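Local coordinates for 11S globulin (PDB 5WXU), which probably serves as a hexameric seed storage protein of the 11S globulin family and binds the plant hormone auxin, at residues C44-V49 / I387-Y392; Q125-T130 / R145-K150; V159-A164 / P324-L329; V420-V425 / E453-L458. All coordinates share one frame; numbering follows the deposited sequence.

How the contacts relate
The four contacts spread across the two cupin domains of the subunit. Contact 2 lies in the N-terminal cupin and contact 4 closes a loop region of the C-terminal one; their centres are about 54 Å apart on opposite sides of the chain's centre. Contact 3 joins the two domains near the middle, packing helix 325-329 against strand 158-162, and contact 1 brings a loop from ahead of strand 56-60 onto strand 385-388. Along the chain, contacts 2 and 3 are nested inside the loop closed by contact 1, and contact 4 follows it. In the hexamer, Q125 of contact 2 meets R422 and I455 of contact 4 from another subunit, so these distant ends come together there.

Contact 1 of 4, residues C44-V49 / I387-Y392; sequences CDLQRV and IIPQNY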
loop_
_atom_site.group_PDB
_atom_site.type_symbol
_atom_site.label_atom_id
_atom_site.label_comp_id
_atom_site.label_asym_id
_atom_site.label_seq_id
_atom_site.Cartn_x
_atom_site.Cartn_y
_atom_site.Cartn_z
ATOM N N CYS B 44 -2.088 -30.979 9.758
ATOM C CA CYS B 44 -3.038 -30.946 8.676
ATOM C C CYS B 44 -2.831 -32.138 7.703
ATOM O O CYS B 44 -3.361 -32.172 6.578
ATOM C CB CYS B 44 -2.912 -29.647 7.887
ATOM S SG CYS B 44 -3.788 -28.271 8.720
ATOM N N ASP B 45 -2.153 -33.164 8.194
ATOM C CA ASP B 45 -1.984 -34.379 7.365
ATOM C C ASP B 45 -3.087 -35.311 7.839
ATOM O O ASP B 45 -2.885 -36.154 8.710
ATOM C CB ASP B 45 -0.628 -34.956 7.592
ATOM C CG ASP B 45 -0.398 -36.227 6.769
ATOM O OD1 ASP B 45 -1.181 -36.492 5.846
ATOM O OD2 ASP B 45 0.554 -36.940 7.063
ATOM N N LEU B 46 -4.268 -35.092 7.298
ATOM C CA LEU B 46 -5.435 -35.823 7.718
ATOM C C LEU B 46 -5.750 -36.936 6.705
ATOM O O LEU B 46 -5.841 -36.724 5.444
ATOM C CB LEU B 46 -6.664 -34.900 7.829
ATOM C CG LEU B 46 -6.433 -33.549 8.547
ATOM C CD1 LEU B 46 -7.714 -32.710 8.516
ATOM C CD2 LEU B 46 -5.961 -33.817 9.947
ATOM N N GLN B 47 -5.970 -38.111 7.262
ATOM C CA GLN B 47 -6.272 -39.308 6.460
ATOM C C GLN B 47 -7.770 -39.402 6.258
ATOM O O GLN B 47 -8.221 -39.951 5.266
ATOM C CB GLN B 47 -5.727 -40.569 7.159
ATOM C CG GLN B 47 -4.204 -40.563 7.346
ATOM C CD GLN B 47 -3.688 -39.584 8.434
ATOM O OE1 GLN B 47 -4.372 -39.282 9.438
ATOM N NE2 GLN B 47 -2.475 -39.080 8.225
ATOM N N ARG B 48 -8.544 -38.839 7.190
ATOM C CA ARG B 48 -9.973 -38.766 7.078
ATOM C C ARG B 48 -10.494 -37.409 7.568
ATOM O O ARG B 48 -9.895 -36.800 8.443
ATOM C CB ARG B 48 -10.637 -39.930 7.848
ATOM C CG ARG B 48 -11.064 -39.686 9.299
ATOM C CD ARG B 48 -11.700 -40.948 9.922
ATOM N NE ARG B 48 -12.810 -41.468 9.115
ATOM C CZ ARG B 48 -13.562 -42.524 9.431
ATOM N NH1 ARG B 48 -13.368 -43.194 10.565
ATOM N NH2 ARG B 48 -14.543 -42.906 8.610
ATOM N N VAL B 49 -11.585 -36.948 6.968
ATOM C CA VAL B 49 -12.367 -35.842 7.462
ATOM C C VAL B 49 -13.819 -36.341 7.498
ATOM O O VAL B 49 -14.141 -37.356 6.884
ATOM C CB VAL B 49 -12.110 -34.549 6.643
ATOM C CG1 VAL B 49 -10.606 -34.325 6.481
ATOM C CG2 VAL B 49 -12.788 -34.583 5.309
ATOM N N ILE B 387 -14.952 -29.497 7.094
ATOM C CA ILE B 387 -13.694 -28.775 6.866
ATOM C C ILE B 387 -12.976 -29.440 5.702
ATOM O O ILE B 387 -12.823 -30.631 5.695
ATOM C CB ILE B 387 -12.796 -28.766 8.132
ATOM C CG1 ILE B 387 -13.286 -27.792 9.195
ATOM C CG2 ILE B 387 -11.406 -28.251 7.802
ATOM C CD1 ILE B 387 -14.685 -27.819 9.511
ATOM N N ILE B 388 -12.601 -28.668 4.687
ATOM C CA ILE B 388 -11.767 -29.099 3.604
ATOM C C ILE B 388 -10.450 -28.298 3.673
ATOM O O ILE B 388 -10.473 -27.096 3.345
ATOM C CB ILE B 388 -12.397 -28.957 2.244
ATOM C CG1 ILE B 388 -13.676 -29.782 2.183
ATOM C CG2 ILE B 388 -11.473 -29.533 1.206
ATOM C CD1 ILE B 388 -14.625 -29.348 1.168
ATOM N N PRO B 389 -9.376 -28.918 4.114
ATOM C CA PRO B 389 -8.068 -28.162 4.129
ATOM C C PRO B 389 -7.602 -27.744 2.752
ATOM O O PRO B 389 -7.934 -28.365 1.732
ATOM C CB PRO B 389 -7.058 -29.166 4.728
ATOM C CG PRO B 389 -7.946 -30.182 5.485
ATOM C CD PRO B 389 -9.170 -30.297 4.606
ATOM N N GLN B 390 -6.850 -26.641 2.728
ATOM C CA GLN B 390 -6.068 -26.186 1.588
ATOM C C GLN B 390 -5.486 -27.316 0.751
ATOM O O GLN B 390 -4.941 -28.273 1.318
ATOM C CB GLN B 390 -4.948 -25.327 2.119
ATOM C CG GLN B 390 -3.970 -24.841 1.064
ATOM C CD GLN B 390 -2.785 -24.029 1.642
ATOM O OE1 GLN B 390 -2.547 -23.939 2.847
ATOM N NE2 GLN B 390 -2.026 -23.404 0.728
ATOM N N ASN B 391 -5.804 -27.264 -0.531
ATOM C CA ASN B 391 -5.268 -28.097 -1.565
ATOM C C ASN B 391 -5.904 -29.493 -1.587
ATOM O O ASN B 391 -5.585 -30.242 -2.509
ATOM C CB ASN B 391 -3.730 -28.258 -1.519
ATOM C CG ASN B 391 -2.973 -27.031 -1.977
ATOM O OD1 ASN B 391 -3.548 -26.027 -2.513
ATOM N ND2 ASN B 391 -1.665 -27.079 -1.809
ATOM N N TYR B 392 -6.764 -29.856 -0.615
ATOM C CA TYR B 392 -7.454 -31.153 -0.749
ATOM C C TYR B 392 -8.479 -31.013 -1.889
ATOM O O TYR B 392 -9.196 -30.024 -1.996
ATOM C CB TYR B 392 -8.198 -31.523 0.549
ATOM C CG TYR B 392 -7.311 -32.118 1.622
ATOM C CD1 TYR B 392 -6.279 -31.389 2.227
ATOM C CD2 TYR B 392 -7.601 -33.376 2.160
ATOM C CE1 TYR B 392 -5.488 -31.964 3.211
ATOM C CE2 TYR B 392 -6.843 -33.919 3.160
ATOM C CZ TYR B 392 -5.823 -33.209 3.718
ATOM O OH TYR B 392 -5.099 -33.759 4.715
#
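V49 meets I387 first, at the end of strand 385-388: its CG2 lies 4.0 Å from I387 O, a carbonyl oxygen that is buried here with no polar partner in the model. The next touching residue is P389, whose CG lies 4.0 Å from L46 CD1. The leucine arrives there because its CG is anti to the carbonyl carbon (chi1 -45°) and its chain then runs on extended toward the proline ring. P389 also opens a type II beta turn ending at Y392, closed by Y392 N to P389 O. That turn follows an edge strand, within this chain, of an antiparallel sheet of the C-terminal cupin, and the segment folded against it comes from a loop ahead of strand 56-60. C44 in that loop is tied by a disulfide to C77 on helix 73-78, and L193 of a second subunit packs on both C44 and P389. The turn swings Y392 back so that P389 CG covers one face of its ring, offset toward the rim, while L46 O and Q390 O lie at the ring's edge. Y392 OH reaches the inverse gamma turn centred on D45, with C44 O and L46 N both 3.0 Å from the hydroxyl oxygen and L46 O 3.1 Å from it. L46 CB approaches the same Y392 OH to 3.7 Å, and the two side chains cross at about a right angle.

Contact 2 of 4, residues Q125-T130 / R145-K150; sequences QSFHPT and RDQHQK. Unlike the reference sequence in segment 145-150: Q147 (reference Arg).
The F127 ring and the Q147 amide meet obliquely, their planes 48° apart, with Q147 NE2 coming to 3.2 Å from F127 CE1. Q125 OE1 lies at the ring's edge, in its plane. F127 starts out directed away from the other strand; with CG anti to its carbonyl carbon (chi1 -61°), the ring turns back to the amide. The same Q147 NE2 donates to a water, which in turn donates to S126 O, so a side chain of one segment and the backbone of the other are linked through one solvent molecule. At the guanidinium of R145, P129 O sits near the plane at the edge. P129 follows a cis peptide and is poorly ordered, so the closer approach of the aliphatic arm, R145 CD at 3.1 Å from P129 O, is doubtful; this oxygen has no partner in the model. The backbones are joined at the S126-D146 pair: S126 N gives a 2.9 Å bond to D146 O, with an N-H...O angle of 163°, and D146 N returns one of 3.0 Å to S126 O. R145 CA adds a CH...O approach to S126 O. The D146 carboxylate is held by K449 and L431 of the fourth subunit, whereas Q125 OE1 accepts from I455 N and R422 NH1 of the third. The arrangement is a short antiparallel ladder in the N-terminal cupin, with Q125 and Q147 its non-hydrogen-bonded pair, and Q125 carries the sheet on into the third subunit through a parallel ladder.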
loop_
_atom_site.group_PDB
_atom_site.type_symbol
_atom_site.label_atom_id
_atom_site.label_comp_id
_atom_site.label_asym_id
_atom_site.label_seq_id
_atom_site.Cartn_x
_atom_site.Cartn_y
_atom_site.Cartn_z
ATOM N N GLN B 125 -28.691 8.974 18.509
ATOM C CA GLN B 125 -28.956 9.934 19.567
ATOM C C GLN B 125 -30.458 10.206 19.787
ATOM O O GLN B 125 -31.207 10.427 18.823
ATOM C CB GLN B 125 -28.296 11.237 19.229
ATOM C CG GLN B 125 -26.843 11.087 18.764
ATOM C CD GLN B 125 -26.390 12.258 17.936
ATOM O OE1 GLN B 125 -26.025 13.293 18.496
ATOM N NE2 GLN B 125 -26.321 12.078 16.590
ATOM N N SER B 126 -30.857 10.172 21.034
ATOM C CA SER B 126 -32.238 10.677 21.339
ATOM C C SER B 126 -32.190 11.531 22.577
ATOM O O SER B 126 -31.709 11.093 23.639
ATOM C CB SER B 126 -33.182 9.538 21.510
ATOM O OG SER B 126 -34.435 10.017 21.939
ATOM N N PHE B 127 -32.697 12.757 22.451
ATOM C CA PHE B 127 -32.683 13.701 23.559
ATOM C C PHE B 127 -34.077 13.831 24.237
ATOM O O PHE B 127 -34.285 14.783 25.014
ATOM C CB PHE B 127 -32.104 15.042 23.040
ATOM C CG PHE B 127 -30.695 14.896 22.547
ATOM C CD1 PHE B 127 -29.629 14.957 23.426
ATOM C CD2 PHE B 127 -30.432 14.617 21.196
ATOM C CE1 PHE B 127 -28.324 14.756 22.966
ATOM C CE2 PHE B 127 -29.122 14.403 20.736
ATOM C CZ PHE B 127 -28.068 14.459 21.632
ATOM N N HIS B 128 -34.968 12.845 24.006
ATOM C CA HIS B 128 -36.349 12.767 24.588
ATOM C C HIS B 128 -36.715 11.343 25.063
ATOM O O HIS B 128 -36.201 10.378 24.506
ATOM C CB HIS B 128 -37.402 13.166 23.539
ATOM C CG HIS B 128 -37.175 14.521 22.936
ATOM N ND1 HIS B 128 -36.647 14.702 21.671
ATOM C CD2 HIS B 128 -37.396 15.765 23.434
ATOM C CE1 HIS B 128 -36.569 15.996 21.411
ATOM N NE2 HIS B 128 -37.021 16.662 22.460
ATOM N N PRO B 129 -37.600 11.165 26.064
ATOM C CA PRO B 129 -38.218 12.224 26.904
ATOM C C PRO B 129 -37.244 12.981 27.814
ATOM O O PRO B 129 -36.063 12.680 27.837
ATOM C CB PRO B 129 -39.179 11.429 27.799
ATOM C CG PRO B 129 -39.456 10.147 27.085
ATOM C CD PRO B 129 -38.240 9.844 26.254
ATOM N N THR B 130 -37.746 13.944 28.579
ATOM C CA THR B 130 -36.914 14.680 29.553
ATOM C C THR B 130 -37.700 14.932 30.852
ATOM O O THR B 130 -37.162 14.818 31.956
ATOM C CB THR B 130 -36.375 16.021 28.966
ATOM O OG1 THR B 130 -37.430 16.979 28.866
ATOM C CG2 THR B 130 -35.778 15.843 27.577
ATOM N N ARG B 145 -34.325 8.215 26.125
ATOM C CA ARG B 145 -33.327 9.297 26.163
ATOM C C ARG B 145 -31.936 8.663 26.366
ATOM O O ARG B 145 -31.619 8.175 27.424
ATOM C CB ARG B 145 -33.618 10.342 27.236
ATOM C CG ARG B 145 -32.736 11.582 27.136
ATOM C CD ARG B 145 -32.937 12.673 28.207
ATOM N NE ARG B 145 -32.101 12.506 29.410
ATOM C CZ ARG B 145 -32.455 11.810 30.496
ATOM N NH1 ARG B 145 -33.655 11.212 30.581
ATOM N NH2 ARG B 145 -31.598 11.713 31.515
ATOM N N ASP B 146 -31.113 8.651 25.330
ATOM C CA ASP B 146 -29.836 7.845 25.387
ATOM C C ASP B 146 -29.035 8.166 24.128
ATOM O O ASP B 146 -29.552 8.764 23.190
ATOM C CB ASP B 146 -30.152 6.349 25.346
ATOM C CG ASP B 146 -28.940 5.442 25.672
ATOM O OD1 ASP B 146 -27.927 5.950 26.237
ATOM O OD2 ASP B 146 -29.067 4.237 25.416
ATOM N N GLN B 147 -27.750 7.880 24.178
ATOM C CA GLN B 147 -26.933 8.003 22.970
ATOM C C GLN B 147 -26.111 6.738 22.980
ATOM O O GLN B 147 -25.565 6.393 24.019
ATOM C CB GLN B 147 -26.012 9.192 23.081
ATOM C CG GLN B 147 -26.667 10.545 23.011
ATOM C CD GLN B 147 -25.767 11.578 23.632
ATOM O OE1 GLN B 147 -24.521 11.438 23.630
ATOM N NE2 GLN B 147 -26.376 12.583 24.246
ATOM N N HIS B 148 -25.984 6.091 21.846
ATOM C CA HIS B 148 -25.133 4.931 21.737
ATOM C C HIS B 148 -24.513 4.832 20.330
ATOM O O HIS B 148 -24.869 5.617 19.477
ATOM C CB HIS B 148 -25.856 3.625 22.192
ATOM C CG HIS B 148 -27.149 3.341 21.510
ATOM N ND1 HIS B 148 -27.214 2.929 20.200
ATOM C CD2 HIS B 148 -28.432 3.394 21.964
ATOM C CE1 HIS B 148 -28.493 2.757 19.864
ATOM N NE2 HIS B 148 -29.248 3.016 20.920
ATOM N N GLN B 149 -23.643 3.860 20.085
ATOM C CA GLN B 149 -23.159 3.718 18.713
ATOM C C GLN B 149 -24.226 3.079 17.831
ATOM O O GLN B 149 -25.144 2.403 18.331
ATOM C CB GLN B 149 -21.836 2.951 18.690
ATOM C CG GLN B 149 -20.672 3.793 19.244
ATOM C CD GLN B 149 -19.325 3.103 19.199
ATOM O OE1 GLN B 149 -19.182 2.043 18.636
ATOM N NE2 GLN B 149 -18.318 3.753 19.747
ATOM N N LYS B 150 -24.005 3.178 16.520
ATOM C CA LYS B 150 -24.885 2.577 15.546
ATOM C C LYS B 150 -25.117 1.127 15.835
ATOM O O LYS B 150 -24.187 0.375 16.142
ATOM C CB LYS B 150 -24.336 2.648 14.123
ATOM C CG LYS B 150 -25.044 1.626 13.232
ATOM C CD LYS B 150 -24.609 1.674 11.803
ATOM C CE LYS B 150 -25.519 0.890 10.858
ATOM N NZ LYS B 150 -27.014 0.879 10.977
HETATM O O HOH W 1 -29.140 11.610 25.228
#

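Contact 3 of 4, residues V159-A164 / P324-L329; sequences VIALPA and PILRKL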
loop_
_atom_site.group_PDB
_atom_site.type_symbol
_atom_site.label_atom_id
_atom_site.label_comp_id
_atom_site.label_asym_id
_atom_site.label_seq_id
_atom_site.Cartn_x
_atom_site.Cartn_y
_atom_site.Cartn_z
ATOM N N VAL B 159 -23.865 -12.231 6.597
ATOM C CA VAL B 159 -22.624 -12.694 7.064
ATOM C C VAL B 159 -22.014 -11.455 7.640
ATOM O O VAL B 159 -21.861 -10.447 6.953
ATOM C CB VAL B 159 -21.744 -13.264 5.963
ATOM C CG1 VAL B 159 -20.420 -13.679 6.535
ATOM C CG2 VAL B 159 -22.391 -14.472 5.329
ATOM N N ILE B 160 -21.609 -11.536 8.900
ATOM C CA ILE B 160 -21.134 -10.375 9.654
ATOM C C ILE B 160 -19.673 -10.637 10.021
ATOM O O ILE B 160 -19.334 -11.719 10.455
ATOM C CB ILE B 160 -21.914 -10.229 10.997
ATOM C CG1 ILE B 160 -23.432 -10.140 10.786
ATOM C CG2 ILE B 160 -21.473 -9.051 11.839
ATOM C CD1 ILE B 160 -24.238 -10.877 11.850
ATOM N N ALA B 161 -18.824 -9.639 9.884
ATOM C CA ALA B 161 -17.423 -9.776 10.093
ATOM C C ALA B 161 -16.989 -8.913 11.201
ATOM O O ALA B 161 -17.158 -7.664 11.114
ATOM C CB ALA B 161 -16.656 -9.374 8.803
ATOM N N LEU B 162 -16.363 -9.491 12.222
ATOM C CA LEU B 162 -15.890 -8.677 13.369
ATOM C C LEU B 162 -14.458 -8.954 13.759
ATOM O O LEU B 162 -14.046 -10.105 13.854
ATOM C CB LEU B 162 -16.762 -8.992 14.584
ATOM C CG LEU B 162 -18.241 -8.559 14.488
ATOM C CD1 LEU B 162 -19.125 -9.000 15.640
ATOM C CD2 LEU B 162 -18.340 -7.072 14.358
ATOM N N PRO B 163 -13.661 -7.913 14.042
ATOM C CA PRO B 163 -12.321 -8.117 14.528
ATOM C C PRO B 163 -12.266 -8.681 15.937
ATOM O O PRO B 163 -13.191 -8.492 16.788
ATOM C CB PRO B 163 -11.708 -6.699 14.503
ATOM C CG PRO B 163 -12.609 -5.943 13.593
ATOM C CD PRO B 163 -13.940 -6.490 13.805
ATOM N N ALA B 164 -11.083 -9.195 16.241
ATOM C CA ALA B 164 -10.702 -9.510 17.614
ATOM C C ALA B 164 -10.719 -8.268 18.461
ATOM O O ALA B 164 -10.360 -7.167 18.004
ATOM C CB ALA B 164 -9.319 -10.167 17.712
ATOM N N PRO B 324 -15.056 -4.342 2.570
ATOM C CA PRO B 324 -13.696 -3.929 2.788
ATOM C C PRO B 324 -13.002 -4.456 3.993
ATOM O O PRO B 324 -11.822 -4.788 3.927
ATOM C CB PRO B 324 -13.773 -2.366 2.844
ATOM C CG PRO B 324 -15.005 -2.059 2.201
ATOM C CD PRO B 324 -15.928 -3.226 2.211
ATOM N N ILE B 325 -13.737 -4.594 5.099
ATOM C CA ILE B 325 -13.139 -5.056 6.383
ATOM C C ILE B 325 -12.549 -6.471 6.290
ATOM O O ILE B 325 -11.647 -6.826 7.037
ATOM C CB ILE B 325 -14.145 -4.942 7.549
ATOM C CG1 ILE B 325 -13.407 -5.004 8.881
ATOM C CG2 ILE B 325 -15.293 -5.904 7.405
ATOM C CD1 ILE B 325 -14.330 -4.737 10.072
ATOM N N LEU B 326 -13.022 -7.232 5.319
ATOM C CA LEU B 326 -12.443 -8.562 5.080
ATOM C C LEU B 326 -10.992 -8.569 4.697
ATOM O O LEU B 326 -10.282 -9.518 4.964
ATOM C CB LEU B 326 -13.238 -9.336 4.047
ATOM C CG LEU B 326 -14.702 -9.710 4.399
ATOM C CD1 LEU B 326 -15.400 -10.450 3.287
ATOM C CD2 LEU B 326 -14.817 -10.501 5.713
ATOM N N ARG B 327 -10.505 -7.468 4.105
ATOM C CA ARG B 327 -9.092 -7.385 3.786
ATOM C C ARG B 327 -8.236 -7.392 5.034
ATOM O O ARG B 327 -7.266 -8.113 5.102
ATOM C CB ARG B 327 -8.837 -6.093 3.003
ATOM C CG ARG B 327 -7.410 -5.835 2.601
ATOM C CD ARG B 327 -7.064 -6.650 1.429
ATOM N NE ARG B 327 -5.778 -6.293 0.853
ATOM C CZ ARG B 327 -5.116 -7.081 0.013
ATOM N NH1 ARG B 327 -5.620 -8.260 -0.340
ATOM N NH2 ARG B 327 -3.937 -6.709 -0.459
ATOM N N LYS B 328 -8.644 -6.673 6.078
ATOM C CA LYS B 328 -7.928 -6.601 7.382
ATOM C C LYS B 328 -8.031 -7.957 8.096
ATOM O O LYS B 328 -7.055 -8.453 8.680
ATOM C CB LYS B 328 -8.641 -5.545 8.243
ATOM C CG LYS B 328 -8.307 -5.419 9.747
ATOM C CD LYS B 328 -9.255 -4.397 10.411
ATOM C CE LYS B 328 -9.204 -4.393 11.946
ATOM N NZ LYS B 328 -7.950 -3.790 12.499
ATOM N N LEU B 329 -9.197 -8.563 7.976
ATOM C CA LEU B 329 -9.485 -9.817 8.692
ATOM C C LEU B 329 -8.918 -11.070 8.050
ATOM O O LEU B 329 -8.824 -12.112 8.714
ATOM C CB LEU B 329 -10.984 -9.929 8.956
ATOM C CG LEU B 329 -11.640 -8.840 9.803
ATOM C CD1 LEU B 329 -13.073 -9.301 10.032
ATOM C CD2 LEU B 329 -10.869 -8.641 11.109
#
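This is helix-on-strand packing between the two cupin domains: A161 and P163, on and just beyond strand 158-162 of the N-terminal domain, receive I325, L326 and L329 from the short helix 325-329 of the C-terminal one. The two axes approach to 8.9 Å and run at 54° to each other. A161 CB points into the helix and is ringed by three methyl groups, lying 3.8 Å from both L326 CD2 and L329 CD1 and 4.0 Å from I325 CG2. L329 spans both residues, because its chi1 of -60° puts CG anti to the carbonyl carbon and its two methyls diverge: CD1 goes to A161, while CD2 comes within 3.8 Å of P163 CA. I325 CD1 reaches P163 CG at 4.1 Å, and K328 CE meets the same atom from a different side. Replacing L329 with an alanine removes both branches, which would probably open a gap between the helix and the A161-P163 chain. L326 also packs on L318 of strand 313-318. No hydrogen bond crosses between the segments and A161 O is buried without a partner, so the join of the domains here rests on fitted hydrocarbon.

Contact 4 of 4, residues V420-V425 / E453-L458; sequences VGRTSV and EEITVL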
loop_
_atom_site.group_PDB
_atom_site.type_symbol
_atom_site.label_atom_id
_atom_site.label_comp_id
_atom_site.label_asym_id
_atom_site.label_seq_id
_atom_site.Cartn_x
_atom_site.Cartn_y
_atom_site.Cartn_z
ATOM N N VAL B 420 -12.907 -29.054 -13.836
ATOM C CA VAL B 420 -13.931 -29.197 -14.825
ATOM C C VAL B 420 -14.442 -27.819 -15.178
ATOM O O VAL B 420 -14.574 -26.981 -14.315
ATOM C CB VAL B 420 -15.087 -30.051 -14.263
ATOM C CG1 VAL B 420 -16.298 -29.991 -15.182
ATOM C CG2 VAL B 420 -14.626 -31.502 -14.049
ATOM N N GLY B 421 -14.866 -27.642 -16.430
ATOM C CA GLY B 421 -15.554 -26.414 -16.846
ATOM C C GLY B 421 -14.619 -25.448 -17.561
ATOM O O GLY B 421 -13.436 -25.713 -17.758
ATOM N N ARG B 422 -15.134 -24.300 -17.919
ATOM C CA ARG B 422 -14.372 -23.347 -18.767
ATOM C C ARG B 422 -13.197 -22.756 -18.089
ATOM O O ARG B 422 -12.229 -22.449 -18.778
ATOM C CB ARG B 422 -15.209 -22.229 -19.399
ATOM C CG ARG B 422 -16.368 -22.790 -20.136
ATOM C CD ARG B 422 -16.921 -21.804 -21.131
ATOM N NE ARG B 422 -17.279 -20.478 -20.674
ATOM C CZ ARG B 422 -18.389 -20.129 -19.988
ATOM N NH1 ARG B 422 -19.293 -21.060 -19.492
ATOM N NH2 ARG B 422 -18.569 -18.811 -19.718
ATOM N N THR B 423 -13.207 -22.704 -16.745
ATOM C CA THR B 423 -12.037 -22.179 -16.007
ATOM C C THR B 423 -11.085 -23.343 -15.543
ATOM O O THR B 423 -10.211 -23.163 -14.705
ATOM C CB THR B 423 -12.490 -21.395 -14.794
ATOM O OG1 THR B 423 -13.386 -22.223 -13.968
ATOM C CG2 THR B 423 -13.215 -20.142 -15.240
ATOM N N SER B 424 -11.251 -24.531 -16.105
ATOM C CA SER B 424 -10.480 -25.671 -15.623
ATOM C C SER B 424 -8.967 -25.581 -15.918
ATOM O O SER B 424 -8.495 -25.046 -16.919
ATOM C CB SER B 424 -11.037 -26.995 -16.183
ATOM O OG SER B 424 -10.532 -27.254 -17.493
ATOM N N VAL B 425 -8.215 -26.132 -14.992
ATOM C CA VAL B 425 -6.783 -26.379 -15.191
ATOM C C VAL B 425 -6.565 -27.386 -16.349
ATOM O O VAL B 425 -5.595 -27.294 -17.047
ATOM C CB VAL B 425 -6.180 -26.795 -13.845
ATOM C CG1 VAL B 425 -6.732 -28.095 -13.378
ATOM C CG2 VAL B 425 -4.688 -26.931 -13.986
ATOM N N GLU B 453 -19.291 -27.245 -20.539
ATOM C CA GLU B 453 -19.117 -25.862 -20.936
ATOM C C GLU B 453 -19.500 -24.884 -19.833
ATOM O O GLU B 453 -19.362 -23.710 -19.991
ATOM C CB GLU B 453 -19.899 -25.557 -22.236
ATOM C CG GLU B 453 -19.206 -26.160 -23.481
ATOM C CD GLU B 453 -17.748 -25.662 -23.669
ATOM O OE1 GLU B 453 -17.473 -24.430 -23.443
ATOM O OE2 GLU B 453 -16.860 -26.504 -24.005
ATOM N N GLU B 454 -19.945 -25.398 -18.702
ATOM C CA GLU B 454 -20.304 -24.551 -17.564
ATOM C C GLU B 454 -19.046 -23.988 -16.939
ATOM O O GLU B 454 -18.001 -24.541 -17.093
ATOM C CB GLU B 454 -21.028 -25.318 -16.451
ATOM C CG GLU B 454 -22.364 -25.961 -16.879
ATOM C CD GLU B 454 -22.262 -27.463 -17.244
ATOM O OE1 GLU B 454 -21.292 -27.917 -17.870
ATOM O OE2 GLU B 454 -23.174 -28.191 -16.861
ATOM N N ILE B 455 -19.223 -22.920 -16.167
ATOM C CA ILE B 455 -18.231 -22.493 -15.152
ATOM C C ILE B 455 -18.818 -22.777 -13.799
ATOM O O ILE B 455 -19.903 -22.248 -13.468
ATOM C CB ILE B 455 -17.913 -20.986 -15.258
ATOM C CG1 ILE B 455 -17.170 -20.721 -16.569
ATOM C CG2 ILE B 455 -17.090 -20.524 -14.093
ATOM C CD1 ILE B 455 -16.845 -19.230 -16.906
ATOM N N THR B 456 -18.068 -23.565 -13.018
ATOM C CA THR B 456 -18.310 -23.840 -11.593
ATOM C C THR B 456 -19.580 -24.582 -11.187
ATOM O O THR B 456 -19.480 -25.604 -10.441
ATOM C CB THR B 456 -18.193 -22.525 -10.782
ATOM O OG1 THR B 456 -16.864 -22.010 -10.958
ATOM C CG2 THR B 456 -18.507 -22.702 -9.310
ATOM N N VAL B 457 -20.747 -24.078 -11.592
ATOM C CA VAL B 457 -22.036 -24.720 -11.256
ATOM C C VAL B 457 -22.465 -25.613 -12.389
ATOM O O VAL B 457 -22.625 -25.127 -13.476
ATOM C CB VAL B 457 -23.152 -23.708 -10.879
ATOM C CG1 VAL B 457 -24.420 -24.467 -10.470
ATOM C CG2 VAL B 457 -22.689 -22.897 -9.682
ATOM N N LEU B 458 -22.575 -26.926 -12.127
ATOM C CA LEU B 458 -22.921 -27.893 -13.141
ATOM C C LEU B 458 -24.409 -28.173 -13.153
ATOM O O LEU B 458 -24.990 -28.494 -12.144
ATOM C CB LEU B 458 -22.153 -29.200 -12.993
ATOM C CG LEU B 458 -20.640 -29.052 -13.001
ATOM C CD1 LEU B 458 -19.877 -30.295 -12.707
ATOM C CD2 LEU B 458 -20.171 -28.421 -14.345
HETATM O O HOH W 2 -15.323 -24.329 -14.213
#
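R422 supplies both hydrogen bonds crossing this contact, to consecutive carbonyls. Its backbone N gives a 3.0 Å bond to E454 O, tilted 25° from the carbonyl plane; R422 NH1 gives a short, straight one to E453 O, 2.7 Å long at 163°, in the guanidinium plane. A bend at chi3 (-53°) turns the guanidinium onto I455, whose CD1 lies over one face, 3.3 Å from R422 NH2. NH1 also donates to Q125 OE1 and NH2 to E122 O, both of the third subunit. A leucine in place of R422 lacks the charged head: E453 O would probably lose its side-chain donor, and the third subunit's E122 O and Q125 OE1 theirs. G421 opens a type I beta turn, S424 N bonding to G421 O, and S424 OG N-caps the next helix; G421 CA lies 3.1 Å from E454 O, leaving little room for a CB. This is the C-terminal cupin beside the auxin site, indoleacetic acid touching R422 and T423. A water donates to V420 O and accepts from T456 N at 3.1 Å, with T423 OG1 2.9 Å from its oxygen. E453 OE2 is paired with R427, which binds indoleacetate in this protein though not in this chain.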